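Local coordinates for lactococcal prophage ps3 protein 05 (Staphylococcus epidermidis ATCC 12228, PDB 3G8W), which is a probable acetyltransferase of the GNAT family, which would be expected to transfer an acetyl group from acetyl-CoA to an acceptor not yet identified, at residues Asn56-Cys70 with Val98-Ala110. Residues are numbered along the deposited sequence; the frame is centred on the assembly and turned at random.
Sequences NIFGAFEDDELVATC and VNRELINHIIQYA
Phe-58 meets Tyr-109 edge to face: its CZ points at the tyrosine ring, 3.5 Å from Tyr-109 CG, and the two planes stand 66° apart. With CG anti to its own carbonyl carbon (chi1 -66°), the phenylalanine ring reaches from strand 56-62 to the helix side chains His-105, Ile-106 and Tyr-109. Leu-102 CD2 approaches Phe-58 CB at 4.0 Å. Over one face lies Ile-106, whose CG1 sits 4.2 Å from the centroid of the Phe-58 ring and 28° off its normal, a CH-pi contact. His-105 comes up obliquely to complete an aromatic cluster, its ND1 3.8 Å from Phe-58 CD1.

Strand 65-70 supplies the second row of contacts. Leu-102 lies over the hairpin and spreads its two methyls across the paired strands: CD1 lies 3.7 Å from Cys-70 CB, and CD2 is directed at strand 56-62. Ile-106 likewise serves both, since its CD1 also packs against Cys-70 CB. Near the start of the segment, Val-98 CG1 fits among Ala-60 CB, Ala-68 CB and Val-67 CG1, the last at 3.8 Å. Val-67 and Ala-68 both face Ala-60, a classic beta bulge supported by the 2.7 Å bond from Val-67 N to Ala-60 O. The Asn-99 amide, beside Ala-68, hydrogen-bonds Asn-89 of strand 83-91 through ND2.

The helix axis passes 8.4 Å from that of strand 65-70, while helix 15-24 packs on the other side of the hairpin through Thr-69 and Leu-66. An antiparallel hairpin with a helix laid across it, within a mixed sheet carrying helices on both faces, is the alpha/beta architecture of the GNAT fold.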
ATOM      1  N   ASN B  56      12.016  -3.512   5.990  1.00 51.95           N
ATOM      2  CA  ASN B  56      13.277  -3.273   6.696  1.00 50.14           C
ATOM      3  C   ASN B  56      13.380  -2.013   7.527  1.00 48.78           C
ATOM      4  O   ASN B  56      13.245  -0.905   7.016  1.00 50.19           O
ATOM      5  CB  ASN B  56      14.436  -3.298   5.708  1.00 50.75           C
ATOM      6  CG  ASN B  56      14.647  -4.663   5.082  1.00 51.57           C
ATOM      7  OD1 ASN B  56      13.834  -5.579   5.239  1.00 51.93           O
ATOM      8  ND2 ASN B  56      15.755  -4.806   4.367  1.00 51.86           N
ATOM      9  N   ILE B  57      13.626  -2.180   8.811  1.00 46.26           N
ATOM     10  CA  ILE B  57      13.893  -1.064   9.680  1.00 44.83           C
ATOM     11  C   ILE B  57      15.403  -0.821   9.731  1.00 45.08           C
ATOM     12  O   ILE B  57      16.179  -1.728  10.056  1.00 43.97           O
ATOM     13  CB  ILE B  57      13.411  -1.356  11.101  1.00 44.37           C
ATOM     14  CG1 ILE B  57      11.911  -1.610  11.119  1.00 43.75           C
ATOM     15  CG2 ILE B  57      13.765  -0.198  12.037  1.00 45.11           C
ATOM     16  CD1 ILE B  57      11.372  -1.843  12.505  1.00 43.73           C
ATOM     17  N   PHE B  58      15.825   0.407   9.432  1.00 45.05           N
ATOM     18  CA  PHE B  58      17.224   0.771   9.648  1.00 45.62           C
ATOM     19  C   PHE B  58      17.405   1.618  10.889  1.00 45.96           C
ATOM     20  O   PHE B  58      16.520   2.412  11.227  1.00 46.73           O
ATOM     21  CB  PHE B  58      17.769   1.536   8.471  1.00 45.60           C
ATOM     22  CG  PHE B  58      17.867   0.738   7.222  1.00 45.52           C
ATOM     23  CD1 PHE B  58      19.099   0.277   6.785  1.00 45.25           C
ATOM     24  CD2 PHE B  58      16.735   0.491   6.451  1.00 45.18           C
ATOM     25  CE1 PHE B  58      19.190  -0.433   5.603  1.00 46.20           C
ATOM     26  CE2 PHE B  58      16.818  -0.229   5.262  1.00 45.50           C
ATOM     27  CZ  PHE B  58      18.035  -0.688   4.830  1.00 45.68           C
ATOM     28  N   GLY B  59      18.556   1.464  11.545  1.00 45.95           N
ATOM     29  CA  GLY B  59      18.902   2.271  12.720  1.00 45.97           C
ATOM     30  C   GLY B  59      20.244   2.972  12.625  1.00 46.07           C
ATOM     31  O   GLY B  59      21.186   2.433  12.053  1.00 45.36           O
ATOM     32  N   ALA B  60      20.321   4.188  13.166  1.00 46.73           N
ATOM     33  CA  ALA B  60      21.606   4.873  13.357  1.00 47.13           C
ATOM     34  C   ALA B  60      22.072   4.716  14.812  1.00 47.90           C
ATOM     35  O   ALA B  60      21.285   4.881  15.753  1.00 47.95           O
ATOM     36  CB  ALA B  60      21.500   6.325  12.986  1.00 45.88           C
ATOM     37  N   PHE B  61      23.350   4.389  14.990  1.00 48.73           N
ATOM     38  CA  PHE B  61      23.877   4.091  16.316  1.00 49.90           C
ATOM     39  C   PHE B  61      25.001   5.008  16.732  1.00 51.86           C
ATOM     40  O   PHE B  61      25.995   5.161  16.015  1.00 52.34           O
ATOM     41  CB  PHE B  61      24.351   2.643  16.400  1.00 48.96           C
ATOM     42  CG  PHE B  61      23.237   1.656  16.523  1.00 48.79           C
ATOM     43  CD1 PHE B  61      22.699   1.350  17.771  1.00 48.54           C
ATOM     44  CD2 PHE B  61      22.700   1.046  15.387  1.00 48.66           C
ATOM     45  CE1 PHE B  61      21.652   0.440  17.890  1.00 48.49           C
ATOM     46  CE2 PHE B  61      21.657   0.130  15.495  1.00 48.53           C
ATOM     47  CZ  PHE B  61      21.129  -0.174  16.750  1.00 48.49           C
ATOM     48  N   GLU B  62      24.813   5.626  17.896  1.00 53.68           N
ATOM     49  CA  GLU B  62      25.875   6.303  18.630  1.00 54.68           C
ATOM     50  C   GLU B  62      26.285   5.342  19.755  1.00 54.22           C
ATOM     51  O   GLU B  62      25.487   5.070  20.654  1.00 54.32           O
ATOM     52  CB  GLU B  62      25.351   7.623  19.196  1.00 55.80           C
ATOM     53  CG  GLU B  62      26.406   8.662  19.534  1.00 57.66           C
ATOM     54  CD  GLU B  62      25.885   9.738  20.500  1.00 58.95           C
ATOM     55  OE1 GLU B  62      24.660   9.729  20.802  1.00 59.48           O
ATOM     56  OE2 GLU B  62      26.701  10.584  20.968  1.00 59.63           O
ATOM     57  N   ASP B  63      27.511   4.824  19.694  1.00 53.63           N
ATOM     58  CA  ASP B  63      27.965   3.755  20.605  1.00 53.26           C
ATOM     59  C   ASP B  63      26.882   2.671  20.771  1.00 52.85           C
ATOM     60  O   ASP B  63      26.413   2.104  19.776  1.00 52.46           O
ATOM     61  CB  ASP B  63      28.412   4.325  21.961  1.00 52.88           C
ATOM     62  N   ASP B  64      26.474   2.404  22.012  1.00 52.37           N
ATOM     63  CA  ASP B  64      25.423   1.409  22.290  1.00 51.54           C
ATOM     64  C   ASP B  64      23.999   1.893  21.955  1.00 50.60           C
ATOM     65  O   ASP B  64      23.083   1.085  21.811  1.00 50.44           O
ATOM     66  CB  ASP B  64      25.507   0.934  23.754  1.00 51.48           C
ATOM     67  N   GLU B  65      23.827   3.207  21.822  1.00 49.69           N
ATOM     68  CA  GLU B  65      22.501   3.816  21.728  1.00 48.97           C
ATOM     69  C   GLU B  65      21.955   3.914  20.299  1.00 48.14           C
ATOM     70  O   GLU B  65      22.611   4.411  19.382  1.00 47.75           O
ATOM     71  CB  GLU B  65      22.496   5.195  22.414  1.00 49.49           C
ATOM     72  CG  GLU B  65      21.936   5.241  23.849  1.00 50.09           C
ATOM     73  CD  GLU B  65      22.799   4.505  24.890  1.00 50.80           C
ATOM     74  OE1 GLU B  65      23.329   5.156  25.827  1.00 50.83           O
ATOM     75  OE2 GLU B  65      22.938   3.266  24.786  1.00 51.31           O
ATOM     76  N   LEU B  66      20.741   3.421  20.119  1.00 47.17           N
ATOM     77  CA  LEU B  66      20.026   3.652  18.880  1.00 46.72           C
ATOM     78  C   LEU B  66      19.564   5.115  18.883  1.00 46.68           C
ATOM     79  O   LEU B  66      18.981   5.587  19.859  1.00 46.67           O
ATOM     80  CB  LEU B  66      18.853   2.678  18.751  1.00 45.99           C
ATOM     81  CG  LEU B  66      18.064   2.712  17.441  1.00 45.98           C
ATOM     82  CD1 LEU B  66      18.923   2.392  16.211  1.00 45.39           C
ATOM     83  CD2 LEU B  66      16.857   1.791  17.539  1.00 46.05           C
ATOM     84  N   VAL B  67      19.841   5.836  17.803  1.00 46.47           N
ATOM     85  CA  VAL B  67      19.708   7.299  17.814  1.00 46.30           C
ATOM     86  C   VAL B  67      18.679   7.766  16.801  1.00 46.53           C
ATOM     87  O   VAL B  67      17.953   8.732  17.023  1.00 46.50           O
ATOM     88  CB  VAL B  67      21.069   7.975  17.568  1.00 45.91           C
ATOM     89  CG1 VAL B  67      20.903   9.439  17.336  1.00 46.73           C
ATOM     90  CG2 VAL B  67      21.967   7.764  18.762  1.00 45.99           C
ATOM     91  N   ALA B  68      18.616   7.066  15.683  1.00 46.98           N
ATOM     92  CA  ALA B  68      17.567   7.305  14.724  1.00 46.82           C
ATOM     93  C   ALA B  68      17.063   5.973  14.177  1.00 46.18           C
ATOM     94  O   ALA B  68      17.668   4.928  14.425  1.00 44.51           O
ATOM     95  CB  ALA B  68      18.072   8.222  13.614  1.00 47.46           C
ATOM     96  N   THR B  69      15.946   6.028  13.446  1.00 46.63           N
ATOM     97  CA  THR B  69      15.293   4.827  12.900  1.00 46.49           C
ATOM     98  C   THR B  69      14.411   5.174  11.717  1.00 47.11           C
ATOM     99  O   THR B  69      13.849   6.272  11.652  1.00 48.30           O
ATOM    100  CB  THR B  69      14.434   4.112  13.965  1.00 45.79           C
ATOM    101  OG1 THR B  69      14.865   2.751  14.087  1.00 46.06           O
ATOM    102  CG2 THR B  69      12.936   4.169  13.631  1.00 44.75           C
ATOM    103  N   CYS B  70      14.278   4.242  10.781  1.00 47.43           N
ATOM    104  CA  CYS B  70      13.350   4.430   9.683  1.00 47.67           C
ATOM    105  C   CYS B  70      13.044   3.120   8.987  1.00 47.34           C
ATOM    106  O   CYS B  70      13.944   2.313   8.795  1.00 48.65           O
ATOM    107  CB  CYS B  70      13.939   5.409   8.693  1.00 48.45           C
ATOM    108  SG  CYS B  70      12.730   5.957   7.531  1.00 51.99           S
ATOM    109  N   VAL B  98      21.983  13.668  12.032  1.00 49.14           N
ATOM    110  CA  VAL B  98      21.976  12.219  12.128  1.00 48.55           C
ATOM    111  C   VAL B  98      20.909  11.594  11.233  1.00 47.83           C
ATOM    112  O   VAL B  98      21.190  10.630  10.534  1.00 48.44           O
ATOM    113  CB  VAL B  98      21.770  11.776  13.599  1.00 48.88           C
ATOM    114  CG1 VAL B  98      21.641  10.278  13.708  1.00 48.58           C
ATOM    115  CG2 VAL B  98      22.923  12.270  14.458  1.00 49.29           C
ATOM    116  N   ASN B  99      19.689  12.127  11.265  1.00 46.64           N
ATOM    117  CA  ASN B  99      18.606  11.590  10.444  1.00 45.86           C
ATOM    118  C   ASN B  99      18.951  11.708   8.955  1.00 44.76           C
ATOM    119  O   ASN B  99      18.784  10.763   8.196  1.00 43.60           O
ATOM    120  CB  ASN B  99      17.280  12.299  10.753  1.00 47.33           C
ATOM    121  CG  ASN B  99      16.057  11.468  10.359  1.00 49.60           C
ATOM    122  OD1 ASN B  99      15.914  10.308  10.742  1.00 50.64           O
ATOM    123  ND2 ASN B  99      15.158  12.071   9.609  1.00 50.74           N
ATOM    124  N   ARG B 100      19.453  12.877   8.548  1.00 44.04           N
ATOM    125  CA  ARG B 100      19.887  13.111   7.174  1.00 41.78           C
ATOM    126  C   ARG B 100      20.877  12.037   6.767  1.00 42.77           C
ATOM    127  O   ARG B 100      20.815  11.527   5.661  1.00 44.15           O
ATOM    128  CB  ARG B 100      20.483  14.496   7.013  1.00 38.25           C
ATOM    129  CG  ARG B 100      20.982  14.789   5.648  1.00 36.36           C
ATOM    130  CD  ARG B 100      21.443  16.235   5.503  1.00 36.72           C
ATOM    131  NE  ARG B 100      20.474  17.219   6.003  1.00 37.68           N
ATOM    132  CZ  ARG B 100      19.427  17.691   5.321  1.00 37.66           C
ATOM    133  NH1 ARG B 100      19.179  17.287   4.090  1.00 38.33           N
ATOM    134  NH2 ARG B 100      18.615  18.573   5.875  1.00 37.38           N
ATOM    135  N   GLU B 101      21.769  11.659   7.665  1.00 43.56           N
ATOM    136  CA  GLU B 101      22.724  10.614   7.344  1.00 44.61           C
ATOM    137  C   GLU B 101      22.016   9.260   7.200  1.00 44.46           C
ATOM    138  O   GLU B 101      22.346   8.456   6.321  1.00 44.66           O
ATOM    139  CB  GLU B 101      23.810  10.566   8.403  1.00 46.22           C
ATOM    140  CG  GLU B 101      25.136  10.069   7.915  1.00 48.88           C
ATOM    141  CD  GLU B 101      26.172  10.067   9.033  1.00 51.67           C
ATOM    142  OE1 GLU B 101      26.727   8.971   9.338  1.00 52.79           O
ATOM    143  OE2 GLU B 101      26.420  11.162   9.621  1.00 52.48           O
ATOM    144  N   LEU B 102      21.036   9.017   8.065  1.00 43.67           N
ATOM    145  CA  LEU B 102      20.216   7.816   7.993  1.00 43.62           C
ATOM    146  C   LEU B 102      19.421   7.704   6.662  1.00 43.69           C
ATOM    147  O   LEU B 102      19.475   6.654   6.010  1.00 43.17           O
ATOM    148  CB  LEU B 102      19.257   7.807   9.183  1.00 43.65           C
ATOM    149  CG  LEU B 102      18.694   6.560   9.856  1.00 43.91           C
ATOM    150  CD1 LEU B 102      17.210   6.706   9.895  1.00 43.82           C
ATOM    151  CD2 LEU B 102      19.060   5.275   9.178  1.00 44.57           C
ATOM    152  N   ILE B 103      18.700   8.776   6.267  1.00 43.30           N
ATOM    153  CA  ILE B 103      17.873   8.754   5.044  1.00 42.77           C
ATOM    154  C   ILE B 103      18.764   8.438   3.856  1.00 43.52           C
ATOM    155  O   ILE B 103      18.429   7.579   3.045  1.00 44.44           O
ATOM    156  CB  ILE B 103      16.995  10.044   4.829  1.00 41.93           C
ATOM    157  CG1 ILE B 103      15.902  10.151   5.897  1.00 41.50           C
ATOM    158  CG2 ILE B 103      16.318  10.066   3.459  1.00 40.37           C
ATOM    159  CD1 ILE B 103      15.352   8.820   6.377  1.00 40.60           C
ATOM    160  N   ASN B 104      19.924   9.078   3.797  1.00 43.74           N
ATOM    161  CA  ASN B 104      20.908   8.777   2.772  1.00 44.50           C
ATOM    162  C   ASN B 104      21.337   7.322   2.702  1.00 44.38           C
ATOM    163  O   ASN B 104      21.430   6.778   1.610  1.00 45.47           O
ATOM    164  CB  ASN B 104      22.114   9.678   2.898  1.00 45.50           C
ATOM    165  CG  ASN B 104      21.987  10.953   2.063  1.00 47.80           C
ATOM    166  OD1 ASN B 104      22.999  11.570   1.739  1.00 50.57           O
ATOM    167  ND2 ASN B 104      20.764  11.349   1.703  1.00 47.33           N
ATOM    168  N   HIS B 105      21.572   6.688   3.848  1.00 43.62           N
ATOM    169  CA  HIS B 105      21.957   5.278   3.876  1.00 43.59           C
ATOM    170  C   HIS B 105      20.826   4.507   3.219  1.00 44.66           C
ATOM    171  O   HIS B 105      21.052   3.655   2.347  1.00 44.94           O
ATOM    172  CB  HIS B 105      22.156   4.797   5.323  1.00 43.23           C
ATOM    173  CG  HIS B 105      22.692   3.399   5.447  1.00 43.32           C
ATOM    174  ND1 HIS B 105      21.932   2.276   5.183  1.00 43.76           N
ATOM    175  CD2 HIS B 105      23.903   2.941   5.844  1.00 43.15           C
ATOM    176  CE1 HIS B 105      22.658   1.189   5.385  1.00 42.92           C
ATOM    177  NE2 HIS B 105      23.855   1.566   5.794  1.00 42.92           N
ATOM    178  N   ILE B 106      19.598   4.841   3.614  1.00 44.78           N
ATOM    179  CA  ILE B 106      18.434   4.112   3.143  1.00 44.65           C
ATOM    180  C   ILE B 106      18.279   4.298   1.647  1.00 44.42           C
ATOM    181  O   ILE B 106      17.880   3.375   0.958  1.00 44.45           O
ATOM    182  CB  ILE B 106      17.149   4.477   3.910  1.00 44.85           C
ATOM    183  CG1 ILE B 106      17.272   4.068   5.391  1.00 44.63           C
ATOM    184  CG2 ILE B 106      15.948   3.820   3.259  1.00 44.75           C
ATOM    185  CD1 ILE B 106      15.997   4.307   6.209  1.00 44.78           C
ATOM    186  N   ILE B 107      18.634   5.469   1.139  1.00 44.63           N
ATOM    187  CA  ILE B 107      18.593   5.672  -0.301  1.00 45.29           C
ATOM    188  C   ILE B 107      19.613   4.778  -0.999  1.00 45.93           C
ATOM    189  O   ILE B 107      19.288   4.117  -1.994  1.00 46.80           O
ATOM    190  CB  ILE B 107      18.768   7.145  -0.699  1.00 44.98           C
ATOM    191  CG1 ILE B 107      17.544   7.948  -0.244  1.00 44.60           C
ATOM    192  CG2 ILE B 107      18.903   7.264  -2.197  1.00 44.70           C
ATOM    193  CD1 ILE B 107      17.634   9.430  -0.524  1.00 44.73           C
ATOM    194  N   GLN B 108      20.826   4.716  -0.457  1.00 46.02           N
ATOM    195  CA  GLN B 108      21.863   3.909  -1.075  1.00 45.75           C
ATOM    196  C   GLN B 108      21.466   2.441  -1.125  1.00 45.18           C
ATOM    197  O   GLN B 108      21.729   1.762  -2.114  1.00 44.76           O
ATOM    198  CB  GLN B 108      23.213   4.083  -0.378  1.00 46.54           C
ATOM    199  CG  GLN B 108      24.424   3.713  -1.266  1.00 47.06           C
ATOM    200  CD  GLN B 108      24.456   4.505  -2.586  1.00 47.62           C
ATOM    201  OE1 GLN B 108      23.885   5.600  -2.692  1.00 47.64           O
ATOM    202  NE2 GLN B 108      25.121   3.950  -3.592  1.00 47.43           N
ATOM    203  N   TYR B 109      20.830   1.968  -0.058  1.00 44.55           N
ATOM    204  CA  TYR B 109      20.338   0.608   0.003  1.00 44.72           C
ATOM    205  C   TYR B 109      19.263   0.359  -1.073  1.00 46.34           C
ATOM    206  O   TYR B 109      19.281  -0.683  -1.758  1.00 45.62           O
ATOM    207  CB  TYR B 109      19.771   0.326   1.385  1.00 43.93           C
ATOM    208  CG  TYR B 109      19.114  -1.030   1.474  1.00 45.03           C
ATOM    209  CD1 TYR B 109      17.729  -1.179   1.286  1.00 44.87           C
ATOM    210  CD2 TYR B 109      19.883  -2.185   1.726  1.00 44.99           C
ATOM    211  CE1 TYR B 109      17.128  -2.434   1.369  1.00 45.30           C
ATOM    212  CE2 TYR B 109      19.296  -3.441   1.807  1.00 44.90           C
ATOM    213  CZ  TYR B 109      17.926  -3.558   1.634  1.00 45.88           C
ATOM    214  OH  TYR B 109      17.358  -4.802   1.719  1.00 46.72           O
ATOM    215  N   ALA B 110      18.333   1.318  -1.203  1.00 47.27           N
ATOM    216  CA  ALA B 110      17.251   1.247  -2.191  1.00 48.49           C
ATOM    217  C   ALA B 110      17.830   1.014  -3.580  1.00 49.56           C
ATOM    218  O   ALA B 110      17.486   0.015  -4.227  1.00 49.32           O
ATOM    219  CB  ALA B 110      16.391   2.505  -2.175  1.00 46.79           C
TER